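Local coordinates for GH62 hydrolase (Scytalidium thermophilum, PDB 4PVA), which is a GH62 alpha-L-arabinofuranosidase that probably removes arabinofuranosyl side groups from arabinoxylan during the breakdown of lignocellulose, at residues Leu52-Ala64 / Asn70-Ala82. Residues are numbered along the deposited sequence; the frame is centred on the assembly and turned at random.
Sequences LINGTYHVFASTA and NMVYFNFTDFAEA
Tyr-73 and His-58 meet because of their first torsions. In Tyr-73, CG stands anti to the backbone N (chi1 164°); in His-58 it stands anti to the carbonyl carbon (chi1 -63°). The two side chains then run side by side, and Tyr-73 OH reaches the edge of the imidazole, 2.7 Å from His-58 ND1. Either group could be the donor in this hydrogen bond. Asn-75 ND2 also donates to Tyr-73 OH, nearly straight, so two partners hold the hydroxyl. Two residues along the strand from His-58, the Phe-60 ring turns one face to Tyr-73, with Tyr-73 CD1 3.5 Å from Phe-60 CZ. The planes are oblique, and Trp-137 meets the Phe-60 ring as well.

Strands 56-65 and 68-76 form an antiparallel beta hairpin, the middle two strands of one four-stranded blade in the five-bladed beta-propeller of GH62 enzymes. Backbone bonds join Tyr-57 to Phe-76, Val-59 to Phe-74, Ala-61 to Val-72 and Thr-63 to Asn-70, each in both directions. Ser-62 OG, on the same face as Phe-60, bonds Asp-47 and Ala-102 N outside the hairpin.

The opposite face carries Tyr-57, Val-59, Phe-74 and Phe-76. Val-59 CB sits over the Phe-74 ring, 3.9 Å from its centroid, a CH-pi contact. Tyr-57 CB does the same over Phe-76, at 3.8 Å; Ala-82 CB covers the opposite face of that ring. The Tyr-57 ring lies between Leu-52 CD1 over its centre and Phe-79 toward its rim, with Phe-79 CZ 3.6 Å from Tyr-57 CE1. Replacing Tyr-57 by an alanine would probably open a gap between Leu-52 and Phe-79, which now pack on its two faces. Thr-77 O lies at the edge of the Tyr-57 ring; one water donates to it and to Gly-55 O, bridging the segments.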
ATOM      1  N   LEU A  52     -13.963   1.197  -1.873  1.00 14.81           N
ATOM      2  CA  LEU A  52     -15.294   0.741  -2.286  1.00 15.92           C
ATOM      3  C   LEU A  52     -16.247   1.867  -1.963  1.00 16.34           C
ATOM      4  O   LEU A  52     -16.335   2.297  -0.838  1.00 16.75           O
ATOM      5  CB  LEU A  52     -15.649  -0.539  -1.552  1.00 16.16           C
ATOM      6  CG  LEU A  52     -17.104  -1.031  -1.640  1.00 16.85           C
ATOM      7  CD1 LEU A  52     -17.494  -1.330  -3.074  1.00 17.05           C
ATOM      8  CD2 LEU A  52     -17.319  -2.265  -0.773  1.00 17.11           C
ATOM      9  N   ILE A  53     -16.970   2.344  -2.978  1.00 17.26           N
ATOM     10  CA  ILE A  53     -17.878   3.503  -2.853  1.00 18.75           C
ATOM     11  C   ILE A  53     -19.171   3.123  -3.566  1.00 20.39           C
ATOM     12  O   ILE A  53     -19.176   2.892  -4.766  1.00 19.58           O
ATOM     13  CB  ILE A  53     -17.303   4.771  -3.502  1.00 18.51           C
ATOM     14  CG1 ILE A  53     -15.887   5.107  -2.989  1.00 17.93           C
ATOM     15  CG2 ILE A  53     -18.230   5.957  -3.267  1.00 19.13           C
ATOM     16  CD1 ILE A  53     -15.177   6.117  -3.878  1.00 18.44           C
ATOM     17  N   ASN A  54     -20.242   3.005  -2.793  1.00 22.65           N
ATOM     18  CA  ASN A  54     -21.587   2.783  -3.368  1.00 25.43           C
ATOM     19  C   ASN A  54     -21.604   1.588  -4.321  1.00 23.58           C
ATOM     20  O   ASN A  54     -22.158   1.646  -5.423  1.00 24.80           O
ATOM     21  CB  ASN A  54     -22.086   4.060  -4.042  1.00 29.05           C
ATOM     22  CG  ASN A  54     -22.272   5.202  -3.056  1.00 32.38           C
ATOM     23  OD1 ASN A  54     -22.640   4.982  -1.887  1.00 36.50           O
ATOM     24  ND2 ASN A  54     -22.019   6.428  -3.515  1.00 35.50           N
ATOM     25  N   GLY A  55     -20.961   0.519  -3.881  1.00 21.68           N
ATOM     26  CA  GLY A  55     -20.935  -0.741  -4.593  1.00 21.98           C
ATOM     27  C   GLY A  55     -19.920  -0.851  -5.719  1.00 20.93           C
ATOM     28  O   GLY A  55     -19.796  -1.924  -6.310  1.00 22.00           O
ATOM     29  N   THR A  56     -19.157   0.210  -5.973  1.00 18.93           N
ATOM     30  CA  THR A  56     -18.114   0.161  -6.981  1.00 18.69           C
ATOM     31  C   THR A  56     -16.734   0.181  -6.332  1.00 17.35           C
ATOM     32  O   THR A  56     -16.432   1.035  -5.497  1.00 17.22           O
ATOM     33  CB  THR A  56     -18.217   1.324  -7.951  1.00 18.82           C
ATOM     34  OG1 THR A  56     -19.486   1.270  -8.626  1.00 20.40           O
ATOM     35  CG2 THR A  56     -17.125   1.280  -9.010  1.00 19.15           C
ATOM     36  N   TYR A  57     -15.941  -0.804  -6.740  1.00 16.41           N
ATOM     37  CA  TYR A  57     -14.511  -0.885  -6.359  1.00 15.62           C
ATOM     38  C   TYR A  57     -13.671  -0.086  -7.336  1.00 15.78           C
ATOM     39  O   TYR A  57     -13.783  -0.260  -8.544  1.00 16.41           O
ATOM     40  CB  TYR A  57     -14.033  -2.333  -6.364  1.00 15.73           C
ATOM     41  CG  TYR A  57     -14.767  -3.213  -5.412  1.00 16.31           C
ATOM     42  CD1 TYR A  57     -14.362  -3.342  -4.093  1.00 16.54           C
ATOM     43  CD2 TYR A  57     -15.907  -3.935  -5.814  1.00 17.84           C
ATOM     44  CE1 TYR A  57     -15.064  -4.166  -3.217  1.00 17.94           C
ATOM     45  CE2 TYR A  57     -16.565  -4.763  -4.943  1.00 18.87           C
ATOM     46  CZ  TYR A  57     -16.171  -4.841  -3.674  1.00 18.74           C
ATOM     47  OH  TYR A  57     -16.888  -5.703  -2.850  1.00 23.01           O
ATOM     48  N   HIS A  58     -12.867   0.809  -6.770  1.00 15.25           N
ATOM     49  CA  HIS A  58     -11.962   1.662  -7.515  1.00 15.66           C
ATOM     50  C   HIS A  58     -10.537   1.249  -7.163  1.00 14.93           C
ATOM     51  O   HIS A  58     -10.174   1.310  -6.009  1.00 15.42           O
ATOM     52  CB  HIS A  58     -12.162   3.108  -7.111  1.00 16.06           C
ATOM     53  CG  HIS A  58     -13.522   3.641  -7.433  1.00 17.06           C
ATOM     54  ND1 HIS A  58     -13.809   4.245  -8.631  1.00 18.43           N
ATOM     55  CD2 HIS A  58     -14.668   3.651  -6.711  1.00 17.32           C
ATOM     56  CE1 HIS A  58     -15.076   4.609  -8.639  1.00 18.96           C
ATOM     57  NE2 HIS A  58     -15.623   4.269  -7.492  1.00 19.03           N
ATOM     58  N   VAL A  59      -9.786   0.805  -8.160  1.00 14.78           N
ATOM     59  CA  VAL A  59      -8.450   0.269  -7.952  1.00 14.17           C
ATOM     60  C   VAL A  59      -7.412   1.035  -8.755  1.00 13.74           C
ATOM     61  O   VAL A  59      -7.620   1.362  -9.917  1.00 14.11           O
ATOM     62  CB  VAL A  59      -8.381  -1.228  -8.318  1.00 14.85           C
ATOM     63  CG1 VAL A  59      -6.988  -1.798  -8.044  1.00 14.61           C
ATOM     64  CG2 VAL A  59      -9.431  -2.007  -7.541  1.00 14.93           C
ATOM     65  N   PHE A  60      -6.283   1.338  -8.105  1.00 13.11           N
ATOM     66  CA  PHE A  60      -5.087   1.821  -8.787  1.00 13.11           C
ATOM     67  C   PHE A  60      -4.021   0.778  -8.566  1.00 12.68           C
ATOM     68  O   PHE A  60      -3.898   0.228  -7.464  1.00 13.04           O
ATOM     69  CB  PHE A  60      -4.626   3.180  -8.250  1.00 13.15           C
ATOM     70  CG  PHE A  60      -5.669   4.280  -8.377  1.00 13.58           C
ATOM     71  CD1 PHE A  60      -6.761   4.316  -7.511  1.00 14.39           C
ATOM     72  CD2 PHE A  60      -5.572   5.242  -9.358  1.00 14.22           C
ATOM     73  CE1 PHE A  60      -7.734   5.291  -7.630  1.00 15.37           C
ATOM     74  CE2 PHE A  60      -6.528   6.240  -9.454  1.00 14.79           C
ATOM     75  CZ  PHE A  60      -7.595   6.248  -8.584  1.00 15.31           C
ATOM     76  N   ALA A  61      -3.256   0.459  -9.591  1.00 12.82           N
ATOM     77  CA  ALA A  61      -2.205  -0.536  -9.547  1.00 12.60           C
ATOM     78  C   ALA A  61      -1.054  -0.124 -10.443  1.00 12.84           C
ATOM     79  O   ALA A  61      -1.208   0.785 -11.280  1.00 13.92           O
ATOM     80  CB  ALA A  61      -2.738  -1.908  -9.971  1.00 12.87           C
ATOM     81  N   SER A  62       0.094  -0.770 -10.301  1.00 13.13           N
ATOM     82  CA  SER A  62       1.210  -0.517 -11.183  1.00 13.83           C
ATOM     83  C   SER A  62       1.304  -1.560 -12.234  1.00 13.64           C
ATOM     84  O   SER A  62       1.001  -2.728 -12.032  1.00 13.34           O
ATOM     85  CB  SER A  62       2.511  -0.458 -10.449  1.00 14.33           C
ATOM     86  OG  SER A  62       2.456   0.615  -9.489  1.00 15.15           O
ATOM     87  N   THR A  63       1.729  -1.128 -13.402  1.00 14.48           N
ATOM     88  CA  THR A  63       2.138  -2.007 -14.487  1.00 15.27           C
ATOM     89  C   THR A  63       3.636  -2.180 -14.403  1.00 15.28           C
ATOM     90  O   THR A  63       4.370  -1.209 -14.189  1.00 15.68           O
ATOM     91  CB  THR A  63       1.723  -1.450 -15.865  1.00 15.96           C
ATOM     92  OG1 THR A  63       2.354  -0.171 -16.064  1.00 16.31           O
ATOM     93  CG2 THR A  63       0.250  -1.294 -15.946  1.00 16.76           C
ATOM     94  N   ALA A  64       4.111  -3.417 -14.580  1.00 14.63           N
ATOM     95  CA  ALA A  64       5.524  -3.705 -14.535  1.00 14.55           C
ATOM     96  C   ALA A  64       5.936  -4.514 -15.738  1.00 15.22           C
ATOM     97  O   ALA A  64       5.252  -5.477 -16.085  1.00 14.80           O
ATOM     98  CB  ALA A  64       5.838  -4.472 -13.271  1.00 14.43           C
ATOM     99  N   ASN A  70       4.611   2.039 -14.706  1.00 14.68           N
ATOM    100  CA  ASN A  70       3.656   3.129 -14.689  1.00 15.32           C
ATOM    101  C   ASN A  70       2.376   2.603 -13.996  1.00 14.61           C
ATOM    102  O   ASN A  70       2.480   1.602 -13.266  1.00 14.84           O
ATOM    103  CB  ASN A  70       3.466   3.696 -16.088  1.00 16.48           C
ATOM    104  CG  ASN A  70       2.943   5.118 -16.075  1.00 17.02           C
ATOM    105  OD1 ASN A  70       1.739   5.324 -15.950  1.00 19.41           O
ATOM    106  ND2 ASN A  70       3.802   6.078 -16.358  1.00 17.55           N
HETATM  107  N   MSE A  71       1.236   3.272 -14.097  1.00 14.53           N
HETATM  108  CA  MSE A  71       0.070   2.930 -13.274  1.00 14.47           C
HETATM  109  C   MSE A  71      -1.203   2.915 -14.084  1.00 14.92           C
HETATM  110  O   MSE A  71      -1.304   3.567 -15.152  1.00 16.09           O
HETATM  111  CB  MSE A  71      -0.044   3.877 -12.053  1.00 14.64           C
HETATM  112  CG  MSE A  71       1.230   3.844 -11.197  1.00 14.96           C
HETATM  113 SE   MSE A  71       1.122   4.962  -9.622  0.70 15.42          SE
HETATM  114  CE  MSE A  71       0.799   6.671 -10.537  1.00 15.10           C
ATOM    115  N   VAL A  72      -2.161   2.190 -13.549  1.00 15.36           N
ATOM    116  CA  VAL A  72      -3.483   2.042 -14.156  1.00 15.96           C
ATOM    117  C   VAL A  72      -4.556   2.294 -13.130  1.00 15.56           C
ATOM    118  O   VAL A  72      -4.345   2.041 -11.932  1.00 15.31           O
ATOM    119  CB  VAL A  72      -3.746   0.643 -14.755  1.00 17.14           C
ATOM    120  CG1 VAL A  72      -2.952   0.451 -16.022  1.00 18.42           C
ATOM    121  CG2 VAL A  72      -3.527  -0.501 -13.763  1.00 16.66           C
ATOM    122  N   TYR A  73      -5.702   2.771 -13.589  1.00 15.31           N
ATOM    123  CA  TYR A  73      -6.914   2.832 -12.821  1.00 15.98           C
ATOM    124  C   TYR A  73      -7.966   1.927 -13.482  1.00 15.94           C
ATOM    125  O   TYR A  73      -8.091   1.924 -14.714  1.00 16.68           O
ATOM    126  CB  TYR A  73      -7.430   4.272 -12.756  1.00 16.34           C
ATOM    127  CG  TYR A  73      -8.860   4.376 -12.308  1.00 16.55           C
ATOM    128  CD1 TYR A  73      -9.199   4.274 -10.968  1.00 16.17           C
ATOM    129  CD2 TYR A  73      -9.880   4.531 -13.240  1.00 17.78           C
ATOM    130  CE1 TYR A  73     -10.510   4.349 -10.546  1.00 17.34           C
ATOM    131  CE2 TYR A  73     -11.204   4.590 -12.840  1.00 17.95           C
ATOM    132  CZ  TYR A  73     -11.528   4.503 -11.506  1.00 17.75           C
ATOM    133  OH  TYR A  73     -12.865   4.562 -11.138  1.00 18.46           O
ATOM    134  N   PHE A  74      -8.762   1.251 -12.675  1.00 15.12           N
ATOM    135  CA  PHE A  74      -9.925   0.548 -13.172  1.00 15.62           C
ATOM    136  C   PHE A  74     -10.965   0.415 -12.061  1.00 15.42           C
ATOM    137  O   PHE A  74     -10.652   0.540 -10.879  1.00 15.55           O
ATOM    138  CB  PHE A  74      -9.540  -0.806 -13.771  1.00 15.63           C
ATOM    139  CG  PHE A  74      -8.821  -1.739 -12.838  1.00 16.12           C
ATOM    140  CD1 PHE A  74      -7.460  -1.589 -12.574  1.00 16.23           C
ATOM    141  CD2 PHE A  74      -9.490  -2.787 -12.240  1.00 16.67           C
ATOM    142  CE1 PHE A  74      -6.809  -2.480 -11.741  1.00 16.81           C
ATOM    143  CE2 PHE A  74      -8.830  -3.670 -11.386  1.00 16.65           C
ATOM    144  CZ  PHE A  74      -7.486  -3.510 -11.145  1.00 17.09           C
ATOM    145  N   ASN A  75     -12.210   0.116 -12.453  1.00 16.42           N
ATOM    146  CA  ASN A  75     -13.259  -0.106 -11.501  1.00 16.86           C
ATOM    147  C   ASN A  75     -14.102  -1.301 -11.916  1.00 17.12           C
ATOM    148  O   ASN A  75     -14.033  -1.748 -13.066  1.00 17.85           O
ATOM    149  CB  ASN A  75     -14.098   1.157 -11.255  1.00 17.55           C
ATOM    150  CG  ASN A  75     -14.812   1.645 -12.508  1.00 18.92           C
ATOM    151  OD1 ASN A  75     -15.616   0.920 -13.109  1.00 20.26           O
ATOM    152  ND2 ASN A  75     -14.549   2.859 -12.893  1.00 19.80           N
ATOM    153  N   PHE A  76     -14.847  -1.820 -10.958  1.00 16.68           N
ATOM    154  CA  PHE A  76     -15.702  -2.987 -11.173  1.00 16.55           C
ATOM    155  C   PHE A  76     -16.662  -3.070 -10.002  1.00 16.61           C
ATOM    156  O   PHE A  76     -16.465  -2.432  -8.967  1.00 17.56           O
ATOM    157  CB  PHE A  76     -14.855  -4.268 -11.318  1.00 16.84           C
ATOM    158  CG  PHE A  76     -13.957  -4.561 -10.119  1.00 17.10           C
ATOM    159  CD1 PHE A  76     -14.436  -5.271  -9.027  1.00 17.17           C
ATOM    160  CD2 PHE A  76     -12.643  -4.125 -10.086  1.00 17.03           C
ATOM    161  CE1 PHE A  76     -13.628  -5.537  -7.925  1.00 16.88           C
ATOM    162  CE2 PHE A  76     -11.841  -4.409  -8.980  1.00 17.23           C
ATOM    163  CZ  PHE A  76     -12.338  -5.094  -7.912  1.00 16.86           C
ATOM    164  N   THR A  77     -17.695  -3.895 -10.137  1.00 17.59           N
ATOM    165  CA  THR A  77     -18.617  -4.161  -9.059  1.00 18.00           C
ATOM    166  C   THR A  77     -18.553  -5.582  -8.524  1.00 17.64           C
ATOM    167  O   THR A  77     -19.065  -5.826  -7.452  1.00 18.55           O
ATOM    168  CB  THR A  77     -20.081  -3.893  -9.497  1.00 19.88           C
ATOM    169  OG1 THR A  77     -20.424  -4.718 -10.625  1.00 21.61           O
ATOM    170  CG2 THR A  77     -20.245  -2.452  -9.882  1.00 20.85           C
ATOM    171  N   ASP A  78     -17.913  -6.460  -9.247  1.00 16.99           N
ATOM    172  CA  ASP A  78     -17.888  -7.884  -8.934  1.00 17.39           C
ATOM    173  C   ASP A  78     -16.473  -8.419  -9.120  1.00 16.60           C
ATOM    174  O   ASP A  78     -15.940  -8.373 -10.181  1.00 16.17           O
ATOM    175  CB  ASP A  78     -18.882  -8.559  -9.904  1.00 18.11           C
ATOM    176  CG  ASP A  78     -19.001 -10.051  -9.751  1.00 19.05           C
ATOM    177  OD1 ASP A  78     -18.114 -10.746  -9.292  1.00 19.00           O
ATOM    178  OD2 ASP A  78     -20.073 -10.506 -10.196  1.00 20.75           O
ATOM    179  N   PHE A  79     -15.886  -8.960  -8.041  1.00 16.85           N
ATOM    180  CA  PHE A  79     -14.521  -9.432  -8.098  1.00 16.86           C
ATOM    181  C   PHE A  79     -14.275 -10.399  -9.235  1.00 17.29           C
ATOM    182  O   PHE A  79     -13.209 -10.386  -9.840  1.00 17.50           O
ATOM    183  CB  PHE A  79     -14.079 -10.094  -6.813  1.00 17.42           C
ATOM    184  CG  PHE A  79     -13.885  -9.143  -5.672  1.00 16.54           C
ATOM    185  CD1 PHE A  79     -12.837  -8.240  -5.689  1.00 16.61           C
ATOM    186  CD2 PHE A  79     -14.737  -9.159  -4.593  1.00 17.75           C
ATOM    187  CE1 PHE A  79     -12.685  -7.353  -4.644  1.00 16.02           C
ATOM    188  CE2 PHE A  79     -14.558  -8.296  -3.526  1.00 17.62           C
ATOM    189  CZ  PHE A  79     -13.538  -7.374  -3.569  1.00 16.72           C
ATOM    190  N   ALA A  80     -15.257 -11.250  -9.524  1.00 17.83           N
ATOM    191  CA  ALA A  80     -15.102 -12.234 -10.589  1.00 18.90           C
ATOM    192  C   ALA A  80     -15.077 -11.654 -11.982  1.00 19.16           C
ATOM    193  O   ALA A  80     -14.667 -12.330 -12.938  1.00 20.83           O
ATOM    194  CB  ALA A  80     -16.205 -13.270 -10.496  1.00 19.76           C
ATOM    195  N   GLU A  81     -15.503 -10.397 -12.107  1.00 19.17           N
ATOM    196  CA  GLU A  81     -15.493  -9.640 -13.361  1.00 19.86           C
ATOM    197  C   GLU A  81     -14.399  -8.582 -13.426  1.00 19.19           C
ATOM    198  O   GLU A  81     -14.262  -7.890 -14.422  1.00 19.81           O
ATOM    199  CB  GLU A  81     -16.867  -8.975 -13.614  1.00 22.45           C
ATOM    200  CG  GLU A  81     -18.017  -9.964 -13.717  1.00 24.71           C
ATOM    201  CD  GLU A  81     -17.792 -11.014 -14.794  1.00 28.71           C
ATOM    202  OE1 GLU A  81     -17.204 -10.679 -15.849  1.00 32.28           O
ATOM    203  OE2 GLU A  81     -18.189 -12.185 -14.575  1.00 35.28           O
ATOM    204  N   ALA A  82     -13.593  -8.459 -12.369  1.00 17.71           N
ATOM    205  CA  ALA A  82     -12.502  -7.475 -12.349  1.00 16.91           C
ATOM    206  C   ALA A  82     -11.541  -7.618 -13.513  1.00 16.54           C
ATOM    207  O   ALA A  82     -11.024  -6.624 -14.029  1.00 17.13           O
ATOM    208  CB  ALA A  82     -11.721  -7.566 -11.042  1.00 16.68           C
TER
HETATM  209  O   HOH W   1     -20.450  -4.409  -5.658  1.00 27.68           O